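Local structure of transcription factor GAMBIF1 (1BVO) at residues 3-8 against 164-169; 9-14 against 29-34. The protein is the Rel-homology specificity domain of a mosquito homologue of Dorsal, which binds DNA and probably activates transcription by RNA polymerase II in a sequence-specific manner. One frame throughout, in Å; residues are numbered along the deposited sequence.

Contact 1 of 2, residues 3-8 against 164-169; sequences VEITEQ and TPVVSD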
loop_
_atom_site.group_PDB
_atom_site.type_symbol
_atom_site.label_atom_id
_atom_site.label_comp_id
_atom_site.label_asym_id
_atom_site.label_seq_id
_atom_site.Cartn_x
_atom_site.Cartn_y
_atom_site.Cartn_z
ATOM N N VAL C 3 37.702 7.451 -13.047
ATOM C CA VAL C 3 37.406 6.334 -12.171
ATOM C C VAL C 3 37.133 5.063 -12.946
ATOM O O VAL C 3 36.480 5.089 -13.989
ATOM C CB VAL C 3 36.175 6.636 -11.303
ATOM C CG1 VAL C 3 36.154 5.718 -10.097
ATOM C CG2 VAL C 3 36.178 8.091 -10.885
ATOM N N GLU C 4 37.648 3.950 -12.447
ATOM C CA GLU C 4 37.419 2.677 -13.092
ATOM C C GLU C 4 36.560 1.853 -12.162
ATOM O O GLU C 4 36.746 1.899 -10.947
ATOM C CB GLU C 4 38.738 1.954 -13.330
ATOM C CG GLU C 4 38.581 0.580 -13.968
ATOM C CD GLU C 4 39.802 -0.295 -13.809
ATOM O OE1 GLU C 4 40.895 0.228 -13.509
ATOM O OE2 GLU C 4 39.674 -1.522 -13.977
ATOM N N ILE C 5 35.549 1.190 -12.707
ATOM C CA ILE C 5 34.709 0.340 -11.883
ATOM C C ILE C 5 35.318 -1.042 -11.912
ATOM O O ILE C 5 34.955 -1.875 -12.740
ATOM C CB ILE C 5 33.295 0.304 -12.396
ATOM C CG1 ILE C 5 32.777 1.734 -12.459
ATOM C CG2 ILE C 5 32.442 -0.620 -11.523
ATOM C CD1 ILE C 5 31.306 1.835 -12.621
ATOM N N THR C 6 36.213 -1.293 -10.967
ATOM C CA THR C 6 36.936 -2.550 -10.892
ATOM C C THR C 6 36.138 -3.803 -10.583
ATOM O O THR C 6 36.557 -4.908 -10.936
ATOM C CB THR C 6 38.157 -2.420 -9.972
ATOM O OG1 THR C 6 37.740 -2.058 -8.647
ATOM C CG2 THR C 6 39.088 -1.337 -10.515
ATOM N N GLU C 7 35.035 -3.664 -9.866
ATOM C CA GLU C 7 34.193 -4.822 -9.625
ATOM C C GLU C 7 32.804 -4.269 -9.674
ATOM O O GLU C 7 32.458 -3.319 -8.977
ATOM C CB GLU C 7 34.488 -5.577 -8.320
ATOM C CG GLU C 7 33.344 -6.506 -7.871
ATOM C CD GLU C 7 33.652 -7.991 -7.930
ATOM O OE1 GLU C 7 34.528 -8.473 -7.194
ATOM O OE2 GLU C 7 32.973 -8.703 -8.686
ATOM N N GLN C 8 32.092 -4.768 -10.666
ATOM C CA GLN C 8 30.744 -4.372 -10.960
ATOM C C GLN C 8 29.731 -5.053 -10.095
ATOM O O GLN C 8 29.890 -6.212 -9.698
ATOM C CB GLN C 8 30.441 -4.698 -12.411
ATOM C CG GLN C 8 31.155 -3.812 -13.371
ATOM C CD GLN C 8 30.390 -2.554 -13.657
ATOM O OE1 GLN C 8 29.292 -2.335 -13.126
ATOM N NE2 GLN C 8 30.969 -1.697 -14.492
ATOM N N THR C 164 34.493 13.025 -14.174
ATOM C CA THR C 164 33.242 12.719 -14.855
ATOM C C THR C 164 32.532 11.503 -14.276
ATOM O O THR C 164 33.150 10.454 -14.081
ATOM C CB THR C 164 33.449 12.560 -16.388
ATOM O OG1 THR C 164 32.923 11.308 -16.837
ATOM C CG2 THR C 164 34.925 12.653 -16.767
ATOM N N PRO C 165 31.216 11.637 -14.006
ATOM C CA PRO C 165 30.394 10.563 -13.457
ATOM C C PRO C 165 30.587 9.322 -14.296
ATOM O O PRO C 165 30.775 9.375 -15.510
ATOM C CB PRO C 165 28.981 11.114 -13.592
ATOM C CG PRO C 165 29.188 12.578 -13.389
ATOM C CD PRO C 165 30.397 12.830 -14.264
ATOM N N VAL C 166 30.609 8.196 -13.614
ATOM C CA VAL C 166 30.787 6.912 -14.251
ATOM C C VAL C 166 29.607 6.086 -13.775
ATOM O O VAL C 166 29.196 6.156 -12.607
ATOM C CB VAL C 166 32.167 6.319 -13.890
ATOM C CG1 VAL C 166 32.145 4.819 -13.952
ATOM C CG2 VAL C 166 33.195 6.862 -14.873
ATOM N N VAL C 167 29.017 5.368 -14.717
ATOM C CA VAL C 167 27.843 4.584 -14.430
ATOM C C VAL C 167 28.175 3.092 -14.499
ATOM O O VAL C 167 29.058 2.683 -15.253
ATOM C CB VAL C 167 26.700 5.047 -15.361
ATOM C CG1 VAL C 167 25.957 3.886 -15.967
ATOM C CG2 VAL C 167 25.780 5.986 -14.609
ATOM N N SER C 168 27.566 2.342 -13.582
ATOM C CA SER C 168 27.749 0.901 -13.452
ATOM C C SER C 168 26.766 0.159 -14.332
ATOM O O SER C 168 25.733 0.717 -14.750
ATOM C CB SER C 168 27.447 0.488 -12.013
ATOM O OG SER C 168 26.050 0.604 -11.756
ATOM N N ASP C 169 27.023 -1.127 -14.527
ATOM C CA ASP C 169 26.111 -1.937 -15.312
ATOM C C ASP C 169 24.799 -1.969 -14.560
ATOM O O ASP C 169 24.751 -1.625 -13.370
ATOM C CB ASP C 169 26.660 -3.344 -15.506
ATOM C CG ASP C 169 27.960 -3.347 -16.296
ATOM O OD1 ASP C 169 28.392 -2.262 -16.756
ATOM O OD2 ASP C 169 28.551 -4.436 -16.458
HETATM O O HOH W 1 30.243 0.517 -16.297
#
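Where an edge of the immunoglobulin-like beta sandwich of the Rel specificity domain is closed, I5 of the N-terminal strand and Q8 just after it come down on V166, S168 and D169 of the last strand. No backbone-to-backbone hydrogen bond joins 3-8 to 164-169; every direct contact uses a side chain. I5 leads with its longer branch. CG1 stands anti to the carbonyl carbon (chi1 -56°), and its extended tip CD1 meets V166 CG1 at 3.4 Å, the two side chains sliding past each other in opposite directions. The same methyl lies 3.6 Å from V167 O and reaches over the backbone of S168. V166 CG2, the other methyl, packs against the backbone oxygen V3 O at 3.8 Å.

Beyond the corner at T6, the contact becomes polar. The Q8 chain bends at chi2 (-87°), bringing its amide over the start of D169: D169 N donates to Q8 OE1 over 2.9 Å, nearly straight at 171°. The carboxylate of D169 lies stacked on this amide, with D169 CG 3.7 Å from Q8 CD. Water takes up the other end of the amide. Q8 NE2 donates to it at 2.9 Å, and the water passes a hydrogen bond on to V167 O at 2.7 Å; both ends of the glutamine amide are therefore tied to the last strand, which should limit its flipping.

Around this pair, strand 42-46 flanks strand 2-7 in one sheet, with T6 and E7 making a classic bulge opposite S42. Strand 142-152 flanks the last strand in the other: S168 OG is hydrogen-bonded to L145 N, and F147 and V149 pack against I5 and V3 between the two sheets.

Contact 2 of 2, residues 9-14 against 29-34; sequences PHPKAL and PGVNTT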
loop_
_atom_site.group_PDB
_atom_site.type_symbol
_atom_site.label_atom_id
_atom_site.label_comp_id
_atom_site.label_asym_id
_atom_site.label_seq_id
_atom_site.Cartn_x
_atom_site.Cartn_y
_atom_site.Cartn_z
ATOM N N PRO C 9 28.651 -4.343 -9.804
ATOM C CA PRO C 9 27.605 -4.918 -8.980
ATOM C C PRO C 9 26.978 -6.093 -9.691
ATOM O O PRO C 9 26.833 -6.107 -10.917
ATOM C CB PRO C 9 26.619 -3.764 -8.814
ATOM C CG PRO C 9 26.870 -2.901 -10.027
ATOM C CD PRO C 9 28.363 -2.940 -10.134
ATOM N N HIS C 10 26.736 -7.147 -8.929
ATOM C CA HIS C 10 26.086 -8.304 -9.482
ATOM C C HIS C 10 24.708 -7.772 -9.833
ATOM O O HIS C 10 23.995 -7.253 -8.969
ATOM C CB HIS C 10 25.967 -9.417 -8.457
ATOM C CG HIS C 10 25.390 -10.667 -9.025
ATOM N ND1 HIS C 10 26.145 -11.800 -9.270
ATOM C CD2 HIS C 10 24.150 -10.945 -9.477
ATOM C CE1 HIS C 10 25.391 -12.714 -9.848
ATOM N NE2 HIS C 10 24.170 -12.217 -9.987
ATOM N N PRO C 11 24.279 -7.981 -11.083
ATOM C CA PRO C 11 22.999 -7.549 -11.651
ATOM C C PRO C 11 21.710 -8.211 -11.140
ATOM O O PRO C 11 20.619 -7.722 -11.436
ATOM C CB PRO C 11 23.189 -7.869 -13.123
ATOM C CG PRO C 11 23.916 -9.177 -13.041
ATOM C CD PRO C 11 25.002 -8.836 -12.046
ATOM N N LYS C 12 21.823 -9.300 -10.389
ATOM C CA LYS C 12 20.649 -10.046 -9.902
ATOM C C LYS C 12 20.928 -10.772 -8.594
ATOM O O LYS C 12 20.700 -11.982 -8.504
ATOM C CB LYS C 12 20.279 -11.136 -10.912
ATOM C CG LYS C 12 19.403 -10.741 -12.079
ATOM C CD LYS C 12 17.947 -10.702 -11.680
ATOM C CE LYS C 12 17.076 -10.919 -12.912
ATOM N NZ LYS C 12 15.734 -10.263 -12.770
ATOM N N ALA C 13 21.414 -10.078 -7.579
ATOM C CA ALA C 13 21.712 -10.787 -6.348
ATOM C C ALA C 13 21.227 -10.144 -5.073
ATOM O O ALA C 13 21.612 -10.559 -3.979
ATOM C CB ALA C 13 23.185 -11.055 -6.258
ATOM N N LEU C 14 20.328 -9.181 -5.192
ATOM C CA LEU C 14 19.832 -8.523 -3.996
ATOM C C LEU C 14 18.426 -8.033 -4.203
ATOM O O LEU C 14 18.110 -7.450 -5.246
ATOM C CB LEU C 14 20.739 -7.342 -3.609
ATOM C CG LEU C 14 20.330 -6.526 -2.377
ATOM C CD1 LEU C 14 20.513 -7.350 -1.115
ATOM C CD2 LEU C 14 21.151 -5.250 -2.293
ATOM N N PRO C 29 26.335 -7.676 -3.721
ATOM C CA PRO C 29 27.590 -8.384 -3.976
ATOM C C PRO C 29 28.197 -7.894 -5.287
ATOM O O PRO C 29 27.592 -7.105 -6.016
ATOM C CB PRO C 29 27.131 -9.834 -4.099
ATOM C CG PRO C 29 25.780 -9.702 -4.702
ATOM C CD PRO C 29 25.184 -8.578 -3.881
ATOM N N GLY C 30 29.399 -8.362 -5.576
ATOM C CA GLY C 30 30.066 -7.999 -6.810
ATOM C C GLY C 30 29.763 -9.086 -7.819
ATOM O O GLY C 30 29.249 -10.146 -7.438
ATOM N N VAL C 31 30.052 -8.847 -9.095
ATOM C CA VAL C 31 29.777 -9.836 -10.136
ATOM C C VAL C 31 30.414 -11.172 -9.812
ATOM O O VAL C 31 29.832 -12.237 -10.051
ATOM C CB VAL C 31 30.383 -9.465 -11.509
ATOM C CG1 VAL C 31 29.341 -9.611 -12.584
ATOM C CG2 VAL C 31 31.005 -8.093 -11.512
ATOM N N ASN C 32 31.621 -11.089 -9.273
ATOM C CA ASN C 32 32.416 -12.253 -8.952
ATOM C C ASN C 32 32.228 -12.842 -7.572
ATOM O O ASN C 32 32.963 -13.754 -7.196
ATOM C CB ASN C 32 33.879 -11.913 -9.187
ATOM C CG ASN C 32 34.098 -11.296 -10.550
ATOM O OD1 ASN C 32 33.707 -11.867 -11.571
ATOM N ND2 ASN C 32 34.663 -10.101 -10.577
ATOM N N THR C 33 31.232 -12.364 -6.830
ATOM C CA THR C 33 31.006 -12.870 -5.476
ATOM C C THR C 33 31.029 -14.388 -5.590
ATOM O O THR C 33 30.521 -14.952 -6.573
ATOM C CB THR C 33 29.699 -12.291 -4.815
ATOM O OG1 THR C 33 29.869 -12.234 -3.392
ATOM C CG2 THR C 33 28.467 -13.147 -5.130
ATOM N N THR C 34 31.824 -15.003 -4.724
ATOM C CA THR C 34 31.987 -16.436 -4.756
ATOM C C THR C 34 31.571 -17.105 -3.456
ATOM O O THR C 34 31.280 -16.435 -2.459
ATOM C CB THR C 34 33.454 -16.795 -5.169
ATOM O OG1 THR C 34 33.436 -17.804 -6.185
ATOM C CG2 THR C 34 34.260 -17.302 -4.002
#
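H10 sets its side chain against the loop segment P29-V31, and from CB outward its atoms meet that loop in turn. Near the root, CB lies 3.5 Å from G30 O and 3.8 Å from P29 CG, in contact with both a carbonyl and a proline ring. CG leaves anti to the backbone N (chi1 -176°), which swings the imidazole away from the bonded H10 N-H and out alongside the turn. G30 O sits at the ring's edge, close to its plane. Further out, ND1 comes 3.8 Å from V31 O, an oblique approach and no hydrogen bond. CD2 faces the chain that follows, with K12 CA at the ring's edge and 3.6 Å from CD2.

The histidine is placed by its backbone. H10 N donates to P29 O over 3.0 Å in a practically linear bond (179°), and P9 and G30 form a single beta bridge beside it. A13 CB meets P29 CG as well, so this one ring carbon is touched by both the alanine methyl and H10 CB. P11 CD makes a looser apolar contact with V31 CG1, at 4.4 Å.

G30 also begins a type I beta turn that runs to T33 and is closed by T33 N donating to G30 O. The oxygen edging the imidazole thus already carries a backbone bond.

The nearest atom of this pairing is about 5 Å from the bound DNA. The residues between the two segments hold the RFRYEC sequence, a signature of Rel proteins. That sequence and the closeness to DNA are consistent with the DNA-recognition loop of the Rel homology domain, which has the lone P9-G30 bridge at its base.

From the N terminus, the chain runs down strand 2-7, turns its corner, and goes straight from Q8 into P9, where contact 2 begins. Contact 2 closes a short excursion, returning at 29-34 before strand 42-46 starts. Contact 1 closes a far longer loop, since its second segment, 164-169, lies near the C-terminal end; contact 2 is nested within it. The two touch directly: Q8 O probably accepts a hydrogen bond from V31 N, and E7 OE2 one from N32 N. Together they connect the meeting edges of the two sheets with the base of the loop that lies toward the DNA.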